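Local coordinates for putative gdp-fucose protein o-fucosyltransferase 1 (Caenorhabditis elegans, PDB 3ZY2) that belongs to the protein O-fucosyltransferase family of the GT-B clan and binds guanosine-5'-diphosphate in a pocket lined by residues from widely separated parts of the chain, at residues L41-F46 against V74-E79; G135-G140 against E159-E164; A215-N220 against F284-K289. All blocks are in the same frame, centred on the assembly; numbering follows the deposited sequence.

All three contacts are largely buried, but they sit in different places. Interactions 1 and 2 both reach the six-stranded parallel sheet. Interaction 1 pairs one outermost strand, 74-75, with its inner neighbour. Interaction 2 lies at the other outermost strand, 135-138, where a helix end docks and the second subunit comes close. Interaction 3 belongs to the separate five-stranded parallel sheet, on the opposite side of the chain's centre. The chemistry follows the place. Interaction 1 is backbone pairing with aliphatic packing. Interaction 2 joins an aromatic ring and a lysine to carbonyl and carboxylate oxygens. Interaction 3 adds a salt bridge and direct bonds to GDP at and just past the C-terminal end of strand 213-218.

Interaction 1 (L41-F46 against V74-E79); sequences LVLPNF and VVTMQE
Val75 O takes the backbone N-H of Leu43 at 2.8 Å, in a nearly straight bond (170°). The CA of Val42 also approaches Val75 O, in a longer C-H...O contact. This is parallel pairing at one side of the six-stranded sheet of one of the two Rossmann-like domains of a GT-B fold. Strand 74-75 is one of its two outermost strands within this chain. Val75 N completes the pairing by donating to Leu41 O at 3.0 Å.

The side chains divide between the two faces of the sheet. Leu41 and Val74 share one face, and just past the strand end Leu43 leans on Val74, with CD2 of Leu43 3.9 Å from CG1 of Val74. Helix 65-68 covers this face through Val68, which touches both Leu43 and Val74. On the other face Val42 CG2 meets Val75 CG2 at 4.1 Å.

Met77, in the first turn of helix 77-88, closes the far end of the contact. Its chain bends at both chi2 (67°) and chi3 (72°), which curls the thioether back toward Val42 and Leu43. SD lies 3.8 Å from Val42 CG1, and CE rests 3.6 Å from Leu43 O. The side chains of Asn45 and Met77 cross at about a right angle, ND2 of Asn45 beside CG of Met77. Thr76 is the helix N-cap. Its OG1 accepts the backbone N-H of Glu79 at 3.0 Å.

Interaction 2 (G135-G140 against E159-E164); sequences GDEYFG and EKFPSE
The Phe161 ring turns its edge, not a face, to strand 135-138. Glu137 OE1 and Tyr138 O lie in the ring plane at that edge, and Phe139 CB is also close to it. One face of the ring is covered from within its own segment by Lys160 CG, 3.8 Å above the centre. The contact docks the end of helix 157-160 on an outermost strand of the six-stranded parallel sheet, in one of the two Rossmann-like domains of the GT-B fold. Phe161 is the first residue to leave helical geometry.

Ring C-H groups therefore point at oxygens. Phe161 CE1 is 3.3 Å from Glu137 OE1, and Phe161 CZ is 3.5 Å from Tyr138 O. The carboxylate of Glu137 stands almost perpendicular to the ring, with the planes 88° apart. Its chain bends at chi2 (-79°), which brings OE1 round to the ring edge. On the other side of CZ, Phe161 CE2 packs against Phe139 CB at 4.1 Å. Phe97 and Tyr166 also meet the Phe161 ring edge-to-face.

The polar end of Glu137 has stronger partners than the ring. OE2 is hydrogen-bonded to Tyr166 OH, and OE1 forms a salt bridge with Arg237 of the second subunit. That arginine probably helps to stabilise the negative charge of this buried carboxylate, and it ties the strand to the second subunit.

Lys160 runs fully extended along the ring and past it. Its ammonium group is shared with Asp141, to which it forms a salt bridge. Lys160 NZ also donates to Tyr138 O at 2.7 Å, reaching that oxygen from 35° above the carbonyl plane.

Interaction 3 (A215-N220 against F284-K289); sequences AVHLRN and FVASDK. With GDP (guanosine-5'-diphosphate), chain C.
Arg219 and Asp288 cross at about a right angle where two strands of a Rossmann-like parallel sheet end, and their side chains help line the GDP pocket. The guanidinium and carboxylate planes are 80° apart, and a single N-O pair joins them. Arg219 NH1 meets Asp288 OD2 at 2.6 Å, on the anti side of that oxygen and 31° out of the carboxylate plane. The other carboxylate oxygen is held too. Asp288 OD1 uses its syn lone pair for the backbone N-H of Asn220, 2.8 Å away. Asp288 OD2 also accepts from the backbone N-H of Asp221, so both carboxylate oxygens are tied to the segment that follows strand 213-218.

NE and NH2 of Arg219 turn to the beta phosphate of GDP. Arg219 NE donates to GDP O1B at 2.8 Å, and Arg219 NH2 donates to GDP O3B, also at 2.8 Å. NH1 has a second partner in Asp221. Deeper along the strand, His217 brings its ring edge to the guanine. With CG anti to the backbone N (chi1 -178°), the ring reaches along the strand toward the base, and NE2 donates to GDP N7 at 3.0 Å. Ser337 OG bonds to ND1 of the same ring and so helps to set its rotation.

Behind these groups the strands pair in parallel through Val216 and Leu218 with Phe284 and Ala286. The face of the sheet that carries Val216, Leu218 and Val285 is aliphatic, and Leu218 CD1 touches Val285 CG1 at 3.7 Å. Helix 264-278 packs there on Val216 and Leu218. Ser287 continues that face with a hydroxyl. Its OG donates to Leu218 O at 2.8 Å and accepts from Lys289 N at 3.1 Å, closing an ST turn.

Interaction 1 (L41-F46 against V74-E79)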
loop_
_atom_site.group_PDB
_atom_site.type_symbol
_atom_site.label_atom_id
_atom_site.label_comp_id
_atom_site.label_asym_id
_atom_site.label_seq_id
_atom_site.Cartn_x
_atom_site.Cartn_y
_atom_site.Cartn_z
ATOM N N LEU A 41 1.160 -11.823 -19.927
ATOM C CA LEU A 41 2.019 -11.594 -18.770
ATOM C C LEU A 41 3.478 -11.718 -19.150
ATOM O O LEU A 41 3.903 -12.754 -19.678
ATOM C CB LEU A 41 1.703 -12.575 -17.644
ATOM C CG LEU A 41 2.534 -12.379 -16.371
ATOM C CD1 LEU A 41 2.258 -10.991 -15.760
ATOM C CD2 LEU A 41 2.251 -13.509 -15.372
ATOM N N VAL A 42 4.251 -10.670 -18.864
ATOM C CA VAL A 42 5.697 -10.744 -18.950
ATOM C C VAL A 42 6.187 -11.553 -17.752
ATOM O O VAL A 42 5.888 -11.221 -16.605
ATOM C CB VAL A 42 6.375 -9.346 -18.949
ATOM C CG1 VAL A 42 7.909 -9.480 -19.083
ATOM C CG2 VAL A 42 5.775 -8.442 -20.068
ATOM N N LEU A 43 6.905 -12.638 -18.031
ATOM C CA LEU A 43 7.341 -13.519 -16.954
ATOM C C LEU A 43 8.388 -12.778 -16.103
ATOM O O LEU A 43 9.334 -12.178 -16.633
ATOM C CB LEU A 43 7.871 -14.832 -17.535
ATOM C CG LEU A 43 6.803 -15.691 -18.220
ATOM C CD1 LEU A 43 7.459 -16.728 -19.137
ATOM C CD2 LEU A 43 5.921 -16.384 -17.187
ATOM N N PRO A 44 8.210 -12.758 -14.765
ATOM C CA PRO A 44 9.090 -11.959 -13.922
ATOM C C PRO A 44 10.485 -12.549 -13.817
ATOM O O PRO A 44 10.655 -13.772 -13.945
ATOM C CB PRO A 44 8.417 -12.047 -12.552
ATOM C CG PRO A 44 7.739 -13.384 -12.550
ATOM C CD PRO A 44 7.242 -13.561 -13.991
ATOM N N ASN A 45 11.482 -11.702 -13.598
ATOM C CA ASN A 45 12.736 -12.196 -13.028
ATOM C C ASN A 45 12.469 -12.467 -11.565
ATOM O O ASN A 45 11.843 -11.638 -10.857
ATOM C CB ASN A 45 13.828 -11.151 -13.138
ATOM C CG ASN A 45 14.302 -10.944 -14.565
ATOM O OD1 ASN A 45 14.336 -11.885 -15.391
ATOM N ND2 ASN A 45 14.699 -9.713 -14.858
ATOM N N PHE A 46 12.891 -13.635 -11.099
ATOM C CA PHE A 46 12.895 -13.864 -9.648
ATOM C C PHE A 46 14.098 -13.218 -9.002
ATOM O O PHE A 46 14.994 -12.774 -9.693
ATOM C CB PHE A 46 12.811 -15.368 -9.349
ATOM C CG PHE A 46 11.500 -15.964 -9.781
ATOM C CD1 PHE A 46 10.367 -15.748 -8.992
ATOM C CD2 PHE A 46 11.390 -16.707 -10.966
ATOM C CE1 PHE A 46 9.104 -16.279 -9.361
ATOM C CE2 PHE A 46 10.106 -17.238 -11.343
ATOM C CZ PHE A 46 8.993 -17.020 -10.530
ATOM N N VAL A 74 1.834 -15.748 -22.136
ATOM C CA VAL A 74 3.041 -15.253 -21.504
ATOM C C VAL A 74 4.113 -14.928 -22.543
ATOM O O VAL A 74 4.072 -15.456 -23.672
ATOM C CB VAL A 74 3.628 -16.313 -20.517
ATOM C CG1 VAL A 74 2.687 -16.563 -19.336
ATOM C CG2 VAL A 74 3.975 -17.622 -21.244
ATOM N N VAL A 75 5.043 -14.048 -22.168
ATOM C CA VAL A 75 6.298 -13.844 -22.905
ATOM C C VAL A 75 7.452 -13.764 -21.910
ATOM O O VAL A 75 7.273 -13.294 -20.779
ATOM C CB VAL A 75 6.309 -12.563 -23.786
ATOM C CG1 VAL A 75 5.445 -12.752 -25.027
ATOM C CG2 VAL A 75 5.951 -11.298 -22.964
ATOM N N THR A 76 8.624 -14.224 -22.315
ATOM C CA THR A 76 9.802 -14.068 -21.462
ATOM C C THR A 76 10.181 -12.594 -21.317
ATOM O O THR A 76 9.819 -11.758 -22.157
ATOM C CB THR A 76 11.018 -14.825 -22.014
ATOM O OG1 THR A 76 11.361 -14.307 -23.313
ATOM C CG2 THR A 76 10.738 -16.332 -22.112
ATOM N N MET A 77 10.901 -12.274 -20.246
ATOM C CA MET A 77 11.450 -10.934 -20.048
ATOM C C MET A 77 12.381 -10.556 -21.211
ATOM O O MET A 77 12.367 -9.403 -21.658
ATOM C CB MET A 77 12.181 -10.836 -18.698
ATOM C CG MET A 77 12.658 -9.415 -18.368
ATOM S SD MET A 77 11.322 -8.261 -18.090
ATOM C CE MET A 77 10.747 -8.858 -16.507
ATOM N N GLN A 78 13.168 -11.516 -21.699
ATOM C CA GLN A 78 14.082 -11.273 -22.819
ATOM C C GLN A 78 13.315 -10.869 -24.086
ATOM O O GLN A 78 13.685 -9.880 -24.744
ATOM C CB GLN A 78 15.014 -12.476 -23.069
ATOM C CG GLN A 78 15.818 -12.394 -24.368
ATOM C CD GLN A 78 16.920 -13.439 -24.504
ATOM O OE1 GLN A 78 16.921 -14.478 -23.837
ATOM N NE2 GLN A 78 17.874 -13.160 -25.391
ATOM N N GLU A 79 12.256 -11.613 -24.419
ATOM C CA GLU A 79 11.434 -11.256 -25.583
ATOM C C GLU A 79 10.769 -9.895 -25.386
ATOM O O GLU A 79 10.756 -9.058 -26.293
ATOM C CB GLU A 79 10.390 -12.331 -25.936
ATOM C CG GLU A 79 9.494 -11.908 -27.119
ATOM C CD GLU A 79 8.573 -12.994 -27.688
ATOM O OE1 GLU A 79 8.623 -14.161 -27.250
ATOM O OE2 GLU A 79 7.796 -12.660 -28.618
#

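Interaction 2 (G135-G140 against E159-E164)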
loop_
_atom_site.group_PDB
_atom_site.type_symbol
_atom_site.label_atom_id
_atom_site.label_comp_id
_atom_site.label_asym_id
_atom_site.label_seq_id
_atom_site.Cartn_x
_atom_site.Cartn_y
_atom_site.Cartn_z
ATOM N N GLY A 135 5.512 8.738 -14.781
ATOM C CA GLY A 135 4.183 9.128 -14.288
ATOM C C GLY A 135 3.519 7.953 -13.599
ATOM O O GLY A 135 4.026 6.829 -13.658
ATOM N N ASP A 136 2.376 8.219 -12.970
ATOM C CA ASP A 136 1.665 7.226 -12.178
ATOM C C ASP A 136 0.224 7.024 -12.634
ATOM O O ASP A 136 -0.414 7.957 -13.141
ATOM C CB ASP A 136 1.746 7.579 -10.686
ATOM C CG ASP A 136 3.143 7.361 -10.105
ATOM O OD1 ASP A 136 3.924 6.538 -10.637
ATOM O OD2 ASP A 136 3.459 8.001 -9.089
ATOM N N GLU A 137 -0.245 5.779 -12.504
ATOM C CA GLU A 137 -1.660 5.420 -12.672
ATOM C C GLU A 137 -2.140 4.663 -11.438
ATOM O O GLU A 137 -1.427 3.810 -10.914
ATOM C CB GLU A 137 -1.898 4.579 -13.936
ATOM C CG GLU A 137 -1.638 5.313 -15.257
ATOM C CD GLU A 137 -2.773 6.245 -15.708
ATOM O OE1 GLU A 137 -3.920 6.113 -15.215
ATOM O OE2 GLU A 137 -2.511 7.098 -16.595
ATOM N N TYR A 138 -3.337 4.996 -10.963
ATOM C CA TYR A 138 -3.908 4.394 -9.754
ATOM C C TYR A 138 -5.094 3.512 -10.090
ATOM O O TYR A 138 -5.824 3.802 -11.035
ATOM C CB TYR A 138 -4.313 5.491 -8.762
ATOM C CG TYR A 138 -3.195 6.474 -8.540
ATOM C CD1 TYR A 138 -2.040 6.099 -7.856
ATOM C CD2 TYR A 138 -3.281 7.773 -9.020
ATOM C CE1 TYR A 138 -0.988 6.995 -7.684
ATOM C CE2 TYR A 138 -2.249 8.680 -8.836
ATOM C CZ TYR A 138 -1.106 8.285 -8.161
ATOM O OH TYR A 138 -0.091 9.206 -8.000
ATOM N N PHE A 139 -5.265 2.423 -9.342
ATOM C CA PHE A 139 -6.355 1.477 -9.606
ATOM C C PHE A 139 -7.186 1.132 -8.366
ATOM O O PHE A 139 -8.130 0.335 -8.444
ATOM C CB PHE A 139 -5.832 0.195 -10.287
ATOM C CG PHE A 139 -4.805 -0.546 -9.482
ATOM C CD1 PHE A 139 -5.189 -1.410 -8.457
ATOM C CD2 PHE A 139 -3.445 -0.393 -9.755
ATOM C CE1 PHE A 139 -4.232 -2.096 -7.703
ATOM C CE2 PHE A 139 -2.478 -1.079 -9.008
ATOM C CZ PHE A 139 -2.868 -1.933 -7.985
ATOM N N GLY A 140 -6.840 1.746 -7.235
ATOM C CA GLY A 140 -7.563 1.547 -5.980
ATOM C C GLY A 140 -9.036 1.923 -6.008
ATOM O O GLY A 140 -9.815 1.429 -5.197
ATOM N N GLU A 159 -12.258 -0.672 -19.132
ATOM C CA GLU A 159 -12.847 0.656 -19.221
ATOM C C GLU A 159 -11.805 1.707 -18.830
ATOM O O GLU A 159 -11.590 2.675 -19.560
ATOM C CB GLU A 159 -14.083 0.717 -18.310
ATOM C CG GLU A 159 -14.703 2.090 -18.065
ATOM C CD GLU A 159 -15.519 2.132 -16.768
ATOM O OE1 GLU A 159 -16.368 1.234 -16.549
ATOM O OE2 GLU A 159 -15.295 3.059 -15.955
ATOM N N LYS A 160 -11.133 1.495 -17.700
ATOM C CA LYS A 160 -10.169 2.483 -17.215
ATOM C C LYS A 160 -8.818 2.467 -17.961
ATOM O O LYS A 160 -8.252 3.529 -18.239
ATOM C CB LYS A 160 -9.974 2.376 -15.700
ATOM C CG LYS A 160 -9.135 3.512 -15.143
ATOM C CD LYS A 160 -9.029 3.499 -13.641
ATOM C CE LYS A 160 -8.233 4.713 -13.174
ATOM N NZ LYS A 160 -8.197 4.870 -11.690
ATOM N N PHE A 161 -8.310 1.283 -18.297
ATOM C CA PHE A 161 -7.006 1.193 -18.977
ATOM C C PHE A 161 -7.046 0.486 -20.334
ATOM O O PHE A 161 -6.623 -0.671 -20.437
ATOM C CB PHE A 161 -5.952 0.534 -18.078
ATOM C CG PHE A 161 -5.806 1.185 -16.728
ATOM C CD1 PHE A 161 -5.288 2.475 -16.610
ATOM C CD2 PHE A 161 -6.187 0.512 -15.576
ATOM C CE1 PHE A 161 -5.157 3.079 -15.366
ATOM C CE2 PHE A 161 -6.058 1.110 -14.315
ATOM C CZ PHE A 161 -5.542 2.398 -14.218
ATOM N N PRO A 162 -7.534 1.182 -21.383
ATOM C CA PRO A 162 -7.563 0.585 -22.721
ATOM C C PRO A 162 -6.158 0.329 -23.261
ATOM O O PRO A 162 -5.208 1.025 -22.891
ATOM C CB PRO A 162 -8.270 1.651 -23.574
ATOM C CG PRO A 162 -8.932 2.571 -22.593
ATOM C CD PRO A 162 -8.057 2.561 -21.389
ATOM N N SER A 163 -6.050 -0.658 -24.145
ATOM C CA SER A 163 -4.774 -1.103 -24.692
ATOM C C SER A 163 -4.021 -0.040 -25.487
ATOM O O SER A 163 -2.794 0.004 -25.445
ATOM C CB SER A 163 -4.985 -2.339 -25.570
ATOM O OG SER A 163 -6.169 -3.039 -25.207
ATOM N N GLU A 164 -4.748 0.813 -26.215
ATOM C CA GLU A 164 -4.112 1.799 -27.091
ATOM C C GLU A 164 -3.244 2.825 -26.341
ATOM O O GLU A 164 -2.093 3.074 -26.735
ATOM C CB GLU A 164 -5.156 2.496 -27.980
ATOM C CG GLU A 164 -4.598 3.591 -28.907
ATOM C CD GLU A 164 -3.988 3.072 -30.209
ATOM O OE1 GLU A 164 -3.416 1.955 -30.238
ATOM O OE2 GLU A 164 -4.079 3.801 -31.225
#

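Interaction 3 (A215-N220 against F284-K289)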
loop_
_atom_site.group_PDB
_atom_site.type_symbol
_atom_site.label_atom_id
_atom_site.label_comp_id
_atom_site.label_asym_id
_atom_site.label_seq_id
_atom_site.Cartn_x
_atom_site.Cartn_y
_atom_site.Cartn_z
ATOM N N ALA A 215 11.332 -36.933 2.184
ATOM C CA ALA A 215 12.016 -35.625 2.107
ATOM C C ALA A 215 11.445 -34.712 3.157
ATOM O O ALA A 215 10.207 -34.668 3.327
ATOM C CB ALA A 215 11.832 -34.996 0.711
ATOM N N VAL A 216 12.324 -33.979 3.830
ATOM C CA VAL A 216 11.893 -33.056 4.902
ATOM C C VAL A 216 12.471 -31.673 4.661
ATOM O O VAL A 216 13.599 -31.545 4.198
ATOM C CB VAL A 216 12.268 -33.559 6.328
ATOM C CG1 VAL A 216 11.734 -34.960 6.548
ATOM C CG2 VAL A 216 13.778 -33.495 6.547
ATOM N N HIS A 217 11.674 -30.663 4.983
ATOM C CA HIS A 217 12.112 -29.273 4.979
ATOM C C HIS A 217 12.295 -28.774 6.399
ATOM O O HIS A 217 11.346 -28.750 7.177
ATOM C CB HIS A 217 11.099 -28.381 4.244
ATOM C CG HIS A 217 11.531 -26.951 4.169
ATOM N ND1 HIS A 217 10.669 -25.885 4.340
ATOM C CD2 HIS A 217 12.765 -26.415 3.960
ATOM C CE1 HIS A 217 11.355 -24.757 4.231
ATOM N NE2 HIS A 217 12.629 -25.049 4.007
ATOM N N LEU A 218 13.544 -28.441 6.744
ATOM C CA LEU A 218 13.879 -27.929 8.068
ATOM C C LEU A 218 14.175 -26.443 7.945
ATOM O O LEU A 218 15.257 -26.043 7.519
ATOM C CB LEU A 218 15.083 -28.679 8.658
ATOM C CG LEU A 218 14.944 -30.211 8.725
ATOM C CD1 LEU A 218 16.161 -30.837 9.431
ATOM C CD2 LEU A 218 13.615 -30.674 9.413
ATOM N N ARG A 219 13.179 -25.634 8.289
ATOM C CA ARG A 219 13.317 -24.188 8.273
ATOM C C ARG A 219 13.735 -23.810 9.690
ATOM O O ARG A 219 12.951 -23.938 10.641
ATOM C CB ARG A 219 11.960 -23.557 7.907
ATOM C CG ARG A 219 12.006 -22.040 7.712
ATOM C CD ARG A 219 12.687 -21.594 6.433
ATOM N NE ARG A 219 12.308 -20.208 6.153
ATOM C CZ ARG A 219 12.962 -19.142 6.590
ATOM N NH1 ARG A 219 14.068 -19.281 7.308
ATOM N NH2 ARG A 219 12.530 -17.930 6.292
ATOM N N ASN A 220 14.981 -23.378 9.846
ATOM C CA ASN A 220 15.514 -23.194 11.194
ATOM C C ASN A 220 16.580 -22.124 11.403
ATOM O O ASN A 220 17.251 -22.144 12.433
ATOM C CB ASN A 220 15.983 -24.534 11.806
ATOM C CG ASN A 220 16.990 -25.267 10.938
ATOM O OD1 ASN A 220 17.755 -24.666 10.179
ATOM N ND2 ASN A 220 16.984 -26.586 11.046
ATOM N N PHE A 284 15.862 -37.469 2.658
ATOM C CA PHE A 284 16.453 -36.267 2.093
ATOM C C PHE A 284 16.116 -35.085 2.982
ATOM O O PHE A 284 14.961 -34.909 3.387
ATOM C CB PHE A 284 15.912 -36.012 0.688
ATOM C CG PHE A 284 16.389 -34.717 0.096
ATOM C CD1 PHE A 284 17.729 -34.562 -0.313
ATOM C CD2 PHE A 284 15.512 -33.643 -0.032
ATOM C CE1 PHE A 284 18.176 -33.372 -0.885
ATOM C CE2 PHE A 284 15.956 -32.435 -0.603
ATOM C CZ PHE A 284 17.308 -32.306 -1.007
ATOM N N VAL A 285 17.115 -34.246 3.244
ATOM C CA VAL A 285 16.890 -33.034 4.039
ATOM C C VAL A 285 17.253 -31.782 3.239
ATOM O O VAL A 285 18.394 -31.646 2.747
ATOM C CB VAL A 285 17.774 -33.022 5.309
ATOM C CG1 VAL A 285 17.543 -31.724 6.123
ATOM C CG2 VAL A 285 17.550 -34.267 6.178
ATOM N N ALA A 286 16.286 -30.869 3.156
ATOM C CA ALA A 286 16.522 -29.509 2.637
ATOM C C ALA A 286 16.431 -28.572 3.834
ATOM O O ALA A 286 15.511 -28.665 4.627
ATOM C CB ALA A 286 15.458 -29.128 1.593
ATOM N N SER A 287 17.422 -27.696 3.986
ATOM C CA SER A 287 17.416 -26.738 5.085
ATOM C C SER A 287 18.054 -25.421 4.654
ATOM O O SER A 287 18.920 -25.399 3.779
ATOM C CB SER A 287 18.143 -27.310 6.313
ATOM O OG SER A 287 18.012 -26.399 7.414
ATOM N N ASP A 288 17.571 -24.353 5.274
ATOM C CA ASP A 288 18.171 -23.031 5.173
ATOM C C ASP A 288 19.378 -22.850 6.081
ATOM O O ASP A 288 20.130 -21.875 5.926
ATOM C CB ASP A 288 17.135 -21.952 5.479
ATOM C CG ASP A 288 16.549 -22.058 6.875
ATOM O OD1 ASP A 288 16.575 -23.130 7.512
ATOM O OD2 ASP A 288 16.059 -21.020 7.366
ATOM N N LYS A 289 19.570 -23.771 7.025
ATOM C CA LYS A 289 20.660 -23.627 8.000
ATOM C C LYS A 289 21.172 -24.972 8.513
ATOM O O LYS A 289 22.209 -25.458 8.049
ATOM C CB LYS A 289 20.220 -22.726 9.158
ATOM C CG LYS A 289 21.398 -22.306 10.056
ATOM C CD LYS A 289 20.964 -21.598 11.319
ATOM C CE LYS A 289 22.124 -21.557 12.321
ATOM N NZ LYS A 289 22.479 -22.911 12.854
HETATM P PB GDP C . 9.613 -18.609 4.005
HETATM O O1B GDP C . 10.175 -19.955 4.280
HETATM O O2B GDP C . 8.150 -18.210 3.629
HETATM O O3B GDP C . 10.647 -17.353 4.267
HETATM O O3A GDP C . 10.249 -18.893 2.433
HETATM P PA GDP C . 10.853 -17.702 1.353
HETATM O O1A GDP C . 11.261 -19.016 0.282
HETATM O O2A GDP C . 10.149 -16.640 0.977
HETATM O "O5'" GDP C . 12.132 -17.314 2.550
HETATM C "C5'" GDP C . 12.733 -18.448 2.412
HETATM C "C4'" GDP C . 14.052 -18.635 2.218
HETATM O "O4'" GDP C . 15.160 -18.985 2.944
HETATM C "C3'" GDP C . 14.051 -19.356 1.031
HETATM O "O3'" GDP C . 14.030 -18.763 -0.601
HETATM C "C2'" GDP C . 16.098 -19.984 0.550
HETATM O "O2'" GDP C . 16.627 -18.831 0.066
HETATM C "C1'" GDP C . 16.176 -20.138 2.059
HETATM N N9 GDP C . 15.720 -21.311 2.318
HETATM C C8 GDP C . 14.233 -21.735 3.288
HETATM N N7 GDP C . 14.542 -22.967 3.040
HETATM C C5 GDP C . 15.491 -23.515 2.389
HETATM C C6 GDP C . 16.267 -24.965 1.826
HETATM O O6 GDP C . 15.641 -25.841 2.206
HETATM N N1 GDP C . 17.125 -24.629 1.269
HETATM C C2 GDP C . 17.810 -23.680 0.851
HETATM N N2 GDP C . 18.640 -23.591 0.306
HETATM N N3 GDP C . 17.495 -22.157 1.112
HETATM C C4 GDP C . 16.292 -22.225 1.908
HETATM O O HOH W 1 19.361 -23.721 13.336
#